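Local structure of lysine cyclodeaminase (Streptomyces pristinaespiralis, 5YU3) at residues L23-L35 with L120-L132. The protein catalyses the NAD-dependent cyclodeamination of L-lysine, probably to L-pipecolic acid with loss of ammonia, and also recognises L-ornithine and L-2,4-diaminobutyric acid. Numbering follows the deposited sequence.
Sequences LMRRIIDRLTGGL and LRTGAASAVASRL. With NAD (nicotinamide-adenine-dinucleotide), chain F; PRO (proline), chain G.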
loop_
_atom_site.group_PDB
_atom_site.type_symbol
_atom_site.label_atom_id
_atom_site.label_comp_id
_atom_site.label_asym_id
_atom_site.label_seq_id
_atom_site.Cartn_x
_atom_site.Cartn_y
_atom_site.Cartn_z
ATOM N N LEU A 23 -16.551 -18.199 14.121
ATOM C CA LEU A 23 -15.690 -17.448 13.209
ATOM C C LEU A 23 -14.313 -17.215 13.827
ATOM O O LEU A 23 -13.293 -17.319 13.138
ATOM C CB LEU A 23 -16.343 -16.118 12.837
ATOM C CG LEU A 23 -15.584 -15.268 11.813
ATOM C CD1 LEU A 23 -15.503 -15.961 10.448
ATOM C CD2 LEU A 23 -16.235 -13.894 11.702
ATOM N N MET A 24 -14.268 -16.923 15.125
ATOM C CA MET A 24 -12.980 -16.782 15.798
ATOM C C MET A 24 -12.219 -18.105 15.802
ATOM O O MET A 24 -11.013 -18.131 15.541
ATOM C CB MET A 24 -13.181 -16.253 17.220
ATOM C CG MET A 24 -11.874 -16.104 18.033
ATOM S SD MET A 24 -10.707 -14.904 17.325
ATOM C CE MET A 24 -11.238 -13.384 18.082
ATOM N N ARG A 25 -12.915 -19.222 16.051
ATOM C CA ARG A 25 -12.256 -20.525 16.037
ATOM C C ARG A 25 -11.697 -20.854 14.658
ATOM O O ARG A 25 -10.593 -21.409 14.551
ATOM C CB ARG A 25 -13.220 -21.623 16.487
ATOM C CG ARG A 25 -13.407 -21.671 18.011
ATOM C CD ARG A 25 -14.027 -22.983 18.480
ATOM N NE ARG A 25 -14.178 -23.023 19.934
ATOM C CZ ARG A 25 -15.283 -22.648 20.572
ATOM N NH1 ARG A 25 -16.334 -22.215 19.874
ATOM N NH2 ARG A 25 -15.344 -22.709 21.900
ATOM N N ARG A 26 -12.439 -20.525 13.590
ATOM C CA ARG A 26 -11.918 -20.753 12.244
ATOM C C ARG A 26 -10.618 -19.995 12.028
ATOM O O ARG A 26 -9.669 -20.536 11.451
ATOM C CB ARG A 26 -12.934 -20.336 11.178
ATOM C CG ARG A 26 -14.155 -21.229 11.095
ATOM C CD ARG A 26 -15.046 -20.855 9.896
ATOM N NE ARG A 26 -16.356 -21.492 9.997
ATOM C CZ ARG A 26 -17.354 -21.290 9.145
ATOM N NH1 ARG A 26 -17.203 -20.453 8.120
ATOM N NH2 ARG A 26 -18.512 -21.922 9.322
ATOM N N ILE A 27 -10.557 -18.742 12.484
ATOM C CA ILE A 27 -9.356 -17.940 12.266
ATOM C C ILE A 27 -8.210 -18.436 13.144
ATOM O O ILE A 27 -7.055 -18.484 12.701
ATOM C CB ILE A 27 -9.664 -16.446 12.484
ATOM C CG1 ILE A 27 -10.633 -15.971 11.385
ATOM C CG2 ILE A 27 -8.381 -15.599 12.434
ATOM C CD1 ILE A 27 -11.255 -14.610 11.633
ATOM N N ILE A 28 -8.505 -18.834 14.388
ATOM C CA ILE A 28 -7.478 -19.465 15.218
ATOM C C ILE A 28 -6.903 -20.694 14.515
ATOM O O ILE A 28 -5.681 -20.865 14.430
ATOM C CB ILE A 28 -8.045 -19.824 16.602
ATOM C CG1 ILE A 28 -8.295 -18.556 17.426
ATOM C CG2 ILE A 28 -7.100 -20.809 17.330
ATOM C CD1 ILE A 28 -9.139 -18.799 18.684
ATOM N N ASP A 29 -7.772 -21.567 13.995
ATOM C CA ASP A 29 -7.291 -22.795 13.362
ATOM C C ASP A 29 -6.467 -22.494 12.113
ATOM O O ASP A 29 -5.413 -23.104 11.888
ATOM C CB ASP A 29 -8.466 -23.709 13.002
ATOM C CG ASP A 29 -9.149 -24.310 14.231
ATOM O OD1 ASP A 29 -8.538 -24.335 15.319
ATOM O OD2 ASP A 29 -10.304 -24.763 14.104
ATOM N N ARG A 30 -6.930 -21.556 11.289
ATOM C CA ARG A 30 -6.206 -21.247 10.058
ATOM C C ARG A 30 -4.868 -20.585 10.356
ATOM O O ARG A 30 -3.861 -20.874 9.695
ATOM C CB ARG A 30 -7.063 -20.350 9.168
ATOM C CG ARG A 30 -8.370 -20.997 8.800
ATOM C CD ARG A 30 -8.149 -22.088 7.781
ATOM N NE ARG A 30 -8.124 -21.494 6.464
ATOM C CZ ARG A 30 -9.194 -21.365 5.687
ATOM N NH1 ARG A 30 -10.381 -21.808 6.094
ATOM N NH2 ARG A 30 -9.070 -20.790 4.505
ATOM N N LEU A 31 -4.848 -19.678 11.329
ATOM C CA LEU A 31 -3.602 -19.041 11.733
ATOM C C LEU A 31 -2.607 -20.066 12.271
ATOM O O LEU A 31 -1.412 -20.008 11.956
ATOM C CB LEU A 31 -3.906 -17.969 12.775
ATOM C CG LEU A 31 -2.851 -16.919 13.078
ATOM C CD1 LEU A 31 -2.170 -16.460 11.788
ATOM C CD2 LEU A 31 -3.492 -15.734 13.818
ATOM N N THR A 32 -3.085 -21.018 13.076
ATOM C CA THR A 32 -2.212 -22.066 13.602
ATOM C C THR A 32 -1.571 -22.871 12.477
ATOM O O THR A 32 -0.354 -23.097 12.473
ATOM C CB THR A 32 -3.010 -22.984 14.530
ATOM O OG1 THR A 32 -3.505 -22.223 15.634
ATOM C CG2 THR A 32 -2.128 -24.114 15.058
ATOM N N GLY A 33 -2.374 -23.313 11.508
ATOM C CA GLY A 33 -1.822 -24.072 10.399
ATOM C C GLY A 33 -0.880 -23.245 9.546
ATOM O O GLY A 33 0.178 -23.727 9.125
ATOM N N GLY A 34 -1.245 -21.987 9.289
ATOM C CA GLY A 34 -0.407 -21.137 8.463
ATOM C C GLY A 34 0.923 -20.818 9.116
ATOM O O GLY A 34 1.961 -20.799 8.451
ATOM N N LEU A 35 0.909 -20.559 10.427
ATOM C CA LEU A 35 2.152 -20.320 11.150
ATOM C C LEU A 35 3.055 -21.552 11.122
ATOM O O LEU A 35 4.272 -21.435 10.922
ATOM C CB LEU A 35 1.834 -19.889 12.585
ATOM C CG LEU A 35 1.388 -18.428 12.736
ATOM C CD1 LEU A 35 0.831 -18.148 14.136
ATOM C CD2 LEU A 35 2.541 -17.471 12.419
ATOM N N LEU A 120 -10.195 -9.625 14.899
ATOM C CA LEU A 120 -10.299 -11.077 14.967
ATOM C C LEU A 120 -8.928 -11.739 14.917
ATOM O O LEU A 120 -8.622 -12.604 15.746
ATOM C CB LEU A 120 -11.176 -11.601 13.825
ATOM C CG LEU A 120 -12.649 -11.195 13.933
ATOM C CD1 LEU A 120 -13.438 -11.684 12.706
ATOM C CD2 LEU A 120 -13.278 -11.724 15.216
ATOM N N ARG A 121 -8.100 -11.390 13.920
ATOM C CA ARG A 121 -6.846 -12.131 13.790
ATOM C C ARG A 121 -5.843 -11.745 14.874
ATOM O O ARG A 121 -4.926 -12.528 15.164
ATOM C CB ARG A 121 -6.247 -11.970 12.373
ATOM C CG ARG A 121 -5.957 -10.551 11.871
ATOM C CD ARG A 121 -4.738 -9.939 12.572
ATOM N NE ARG A 121 -3.913 -9.116 11.699
ATOM C CZ ARG A 121 -3.015 -8.232 12.131
ATOM N NH1 ARG A 121 -2.849 -8.017 13.444
ATOM N NH2 ARG A 121 -2.289 -7.547 11.247
ATOM N N THR A 122 -6.006 -10.569 15.481
ATOM C CA THR A 122 -5.123 -10.158 16.567
ATOM C C THR A 122 -5.453 -10.915 17.848
ATOM O O THR A 122 -4.544 -11.359 18.566
ATOM C CB THR A 122 -5.228 -8.646 16.775
ATOM O OG1 THR A 122 -4.931 -7.993 15.536
ATOM C CG2 THR A 122 -4.239 -8.150 17.824
ATOM N N GLY A 123 -6.746 -11.079 18.143
ATOM C CA GLY A 123 -7.134 -11.998 19.201
ATOM C C GLY A 123 -6.684 -13.415 18.913
ATOM O O GLY A 123 -6.165 -14.107 19.795
ATOM N N ALA A 124 -6.864 -13.867 17.666
ATOM C CA ALA A 124 -6.498 -15.232 17.317
ATOM C C ALA A 124 -5.009 -15.479 17.522
ATOM O O ALA A 124 -4.615 -16.543 18.005
ATOM C CB ALA A 124 -6.883 -15.537 15.866
ATOM N N ALA A 125 -4.170 -14.513 17.153
ATOM C CA ALA A 125 -2.728 -14.715 17.284
ATOM C C ALA A 125 -2.339 -14.873 18.749
ATOM O O ALA A 125 -1.533 -15.751 19.093
ATOM C CB ALA A 125 -1.969 -13.553 16.643
ATOM N N SER A 126 -2.914 -14.037 19.625
ATOM C CA SER A 126 -2.691 -14.203 21.062
ATOM C C SER A 126 -3.161 -15.572 21.541
ATOM O O SER A 126 -2.522 -16.190 22.402
ATOM C CB SER A 126 -3.393 -13.093 21.845
ATOM O OG SER A 126 -2.750 -11.841 21.668
ATOM N N ALA A 127 -4.281 -16.066 20.996
ATOM C CA ALA A 127 -4.774 -17.384 21.385
ATOM C C ALA A 127 -3.816 -18.487 20.954
ATOM O O ALA A 127 -3.582 -19.438 21.708
ATOM C CB ALA A 127 -6.166 -17.633 20.789
ATOM N N VAL A 128 -3.254 -18.382 19.741
ATOM C CA VAL A 128 -2.260 -19.359 19.297
ATOM C C VAL A 128 -1.055 -19.358 20.231
ATOM O O VAL A 128 -0.565 -20.420 20.648
ATOM C CB VAL A 128 -1.832 -19.074 17.844
ATOM C CG1 VAL A 128 -0.672 -19.982 17.431
ATOM C CG2 VAL A 128 -3.012 -19.270 16.910
ATOM N N ALA A 129 -0.543 -18.170 20.552
ATOM C CA ALA A 129 0.638 -18.084 21.411
ATOM C C ALA A 129 0.336 -18.556 22.823
ATOM O O ALA A 129 1.183 -19.192 23.463
ATOM C CB ALA A 129 1.166 -16.652 21.466
ATOM N N SER A 130 -0.851 -18.223 23.337
ATOM C CA SER A 130 -1.170 -18.549 24.723
ATOM C C SER A 130 -1.468 -20.031 24.897
ATOM O O SER A 130 -1.214 -20.592 25.969
ATOM C CB SER A 130 -2.346 -17.706 25.207
ATOM O OG SER A 130 -2.055 -16.322 25.159
ATOM N N ARG A 131 -2.004 -20.685 23.867
ATOM C CA ARG A 131 -2.137 -22.132 23.932
ATOM C C ARG A 131 -0.777 -22.787 24.131
ATOM O O ARG A 131 -0.654 -23.774 24.869
ATOM C CB ARG A 131 -2.815 -22.646 22.660
ATOM C CG ARG A 131 -3.605 -23.914 22.842
ATOM C CD ARG A 131 -4.639 -24.017 21.734
ATOM N NE ARG A 131 -4.033 -23.639 20.463
ATOM C CZ ARG A 131 -4.644 -23.724 19.286
ATOM N NH1 ARG A 131 -5.900 -24.172 19.218
ATOM N NH2 ARG A 131 -3.996 -23.358 18.181
ATOM N N LEU A 132 0.262 -22.237 23.497
ATOM C CA LEU A 132 1.603 -22.802 23.613
ATOM C C LEU A 132 2.282 -22.446 24.933
ATOM O O LEU A 132 3.075 -23.247 25.446
ATOM C CB LEU A 132 2.485 -22.320 22.456
ATOM C CG LEU A 132 2.298 -23.000 21.091
ATOM C CD1 LEU A 132 2.694 -22.051 19.971
ATOM C CD2 LEU A 132 3.101 -24.287 21.009
HETATM P PA NAD F . -8.220 1.598 21.379
HETATM O O1A NAD F . -8.030 3.076 21.245
HETATM O O2A NAD F . -9.568 0.978 21.067
HETATM O O5B NAD F . -7.900 1.188 22.902
HETATM C C5B NAD F . -6.644 1.548 23.490
HETATM C C4B NAD F . -6.911 1.765 24.972
HETATM O O4B NAD F . -5.667 1.955 25.652
HETATM C C3B NAD F . -7.728 3.037 25.221
HETATM O O3B NAD F . -8.956 2.710 25.908
HETATM C C2B NAD F . -6.818 3.892 26.088
HETATM O O2B NAD F . -7.506 4.643 27.085
HETATM C C1B NAD F . -5.932 2.847 26.728
HETATM N N9A NAD F . -4.641 3.317 27.274
HETATM C C8A NAD F . -3.819 4.276 26.790
HETATM N N7A NAD F . -2.705 4.390 27.582
HETATM C C5A NAD F . -2.829 3.480 28.577
HETATM C C6A NAD F . -2.046 3.055 29.753
HETATM N N6A NAD F . -0.854 3.629 30.039
HETATM N N1A NAD F . -2.547 2.055 30.513
HETATM C C2A NAD F . -3.726 1.454 30.265
HETATM N N3A NAD F . -4.501 1.798 29.224
HETATM C C4A NAD F . -4.104 2.779 28.366
HETATM O O3 NAD F . -7.082 0.889 20.461
HETATM P PN NAD F . -6.954 -0.664 20.100
HETATM O O1N NAD F . -7.417 -1.475 21.288
HETATM O O2N NAD F . -7.580 -0.879 18.739
HETATM O O5D NAD F . -5.362 -0.833 19.900
HETATM C C5D NAD F . -4.495 -0.867 21.035
HETATM C C4D NAD F . -3.067 -1.128 20.556
HETATM O O4D NAD F . -3.011 -2.362 19.840
HETATM C C3D NAD F . -2.587 -0.062 19.585
HETATM O O3D NAD F . -1.183 0.179 19.822
HETATM C C2D NAD F . -2.732 -0.731 18.236
HETATM O O2D NAD F . -1.909 -0.139 17.222
HETATM C C1D NAD F . -2.326 -2.143 18.605
HETATM N N1N NAD F . -2.708 -3.171 17.645
HETATM C C2N NAD F . -1.896 -4.228 17.508
HETATM C C3N NAD F . -2.190 -5.245 16.611
HETATM C C7N NAD F . -1.260 -6.408 16.511
HETATM O O7N NAD F . -1.360 -7.192 15.589
HETATM N N7N NAD F . -0.352 -6.583 17.487
HETATM C C4N NAD F . -3.371 -5.191 15.865
HETATM C C5N NAD F . -4.208 -4.094 16.053
HETATM C C6N NAD F . -3.863 -3.090 16.960
HETATM N N PRO G . -0.389 -2.936 13.907
HETATM C CA PRO G . -1.827 -3.060 13.320
HETATM C C PRO G . -1.914 -4.275 12.354
HETATM O O PRO G . -2.906 -4.238 11.603
HETATM C CB PRO G . -2.005 -1.933 12.743
HETATM C CG PRO G . -1.249 -0.892 13.721
HETATM C CD PRO G . -0.502 -1.595 14.512
HETATM O OXT PRO G . -1.088 -5.255 12.345
HETATM O O HOH W 1 -6.209 -24.610 16.208
#
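Ala124 presses its methyl group into the hole formed by Met24, Ile27, Ile28 and Leu31, with CB 3.7 Å from Ile27 CG2. Ile28 returns the knob: CG1, beside its own backbone N (chi1 -71°), lies over Ala124 and carries CD1 on to Ala127 CB at 3.8 Å, while Val128 and Arg131 complete the socket. The small alanines let the backbones close to 4.8 Å between the CA atoms of Ile28 and Ala124. At one end Met24, its chain bent at chi2 and chi3, lays SD 3.5 Å from Leu120 O, and Tyr341 of the second subunit packs on both residues. Leu120 CD1 meets Leu23 CD2, the two side chains crossing at about a right angle. This knobs-into-holes packing, with the axes of segments 23-35 and 120-132 crossing at -59°, joins helix 20-39 to helix 115-133, whose Ser126, Ala129 and Ser130 touch strand 229-232 of the parallel, Rossmann-type NAD-binding sheet. At the other end Thr32 OG1 bonds to Ile28 O from above the carbonyl plane, on the face away from Thr32 N, and receives a weak, bent bond from Arg131 NH2 (2.8 Å) at the guanidinium edge. A water accepts from Arg131 NH1 and lies unusually close to Asp29 OD1. Ile27 CG2 rests against the backbone of Arg121, whose guanidinium leads away into the pocket that holds proline and NAD: NH2 donates to proline OXT (2.8 Å, 154°) and NH1, more weakly, to the nicotinamide O7N, while Asp308 holds NE in a salt bridge. A leucine in place of Arg121 would probably leave the ligand carboxylate without this cationic partner and Asp308 without its mate. Arg121 NH1 also donates to Thr122 OG1, which lies 3.2 Å from NAD C4N.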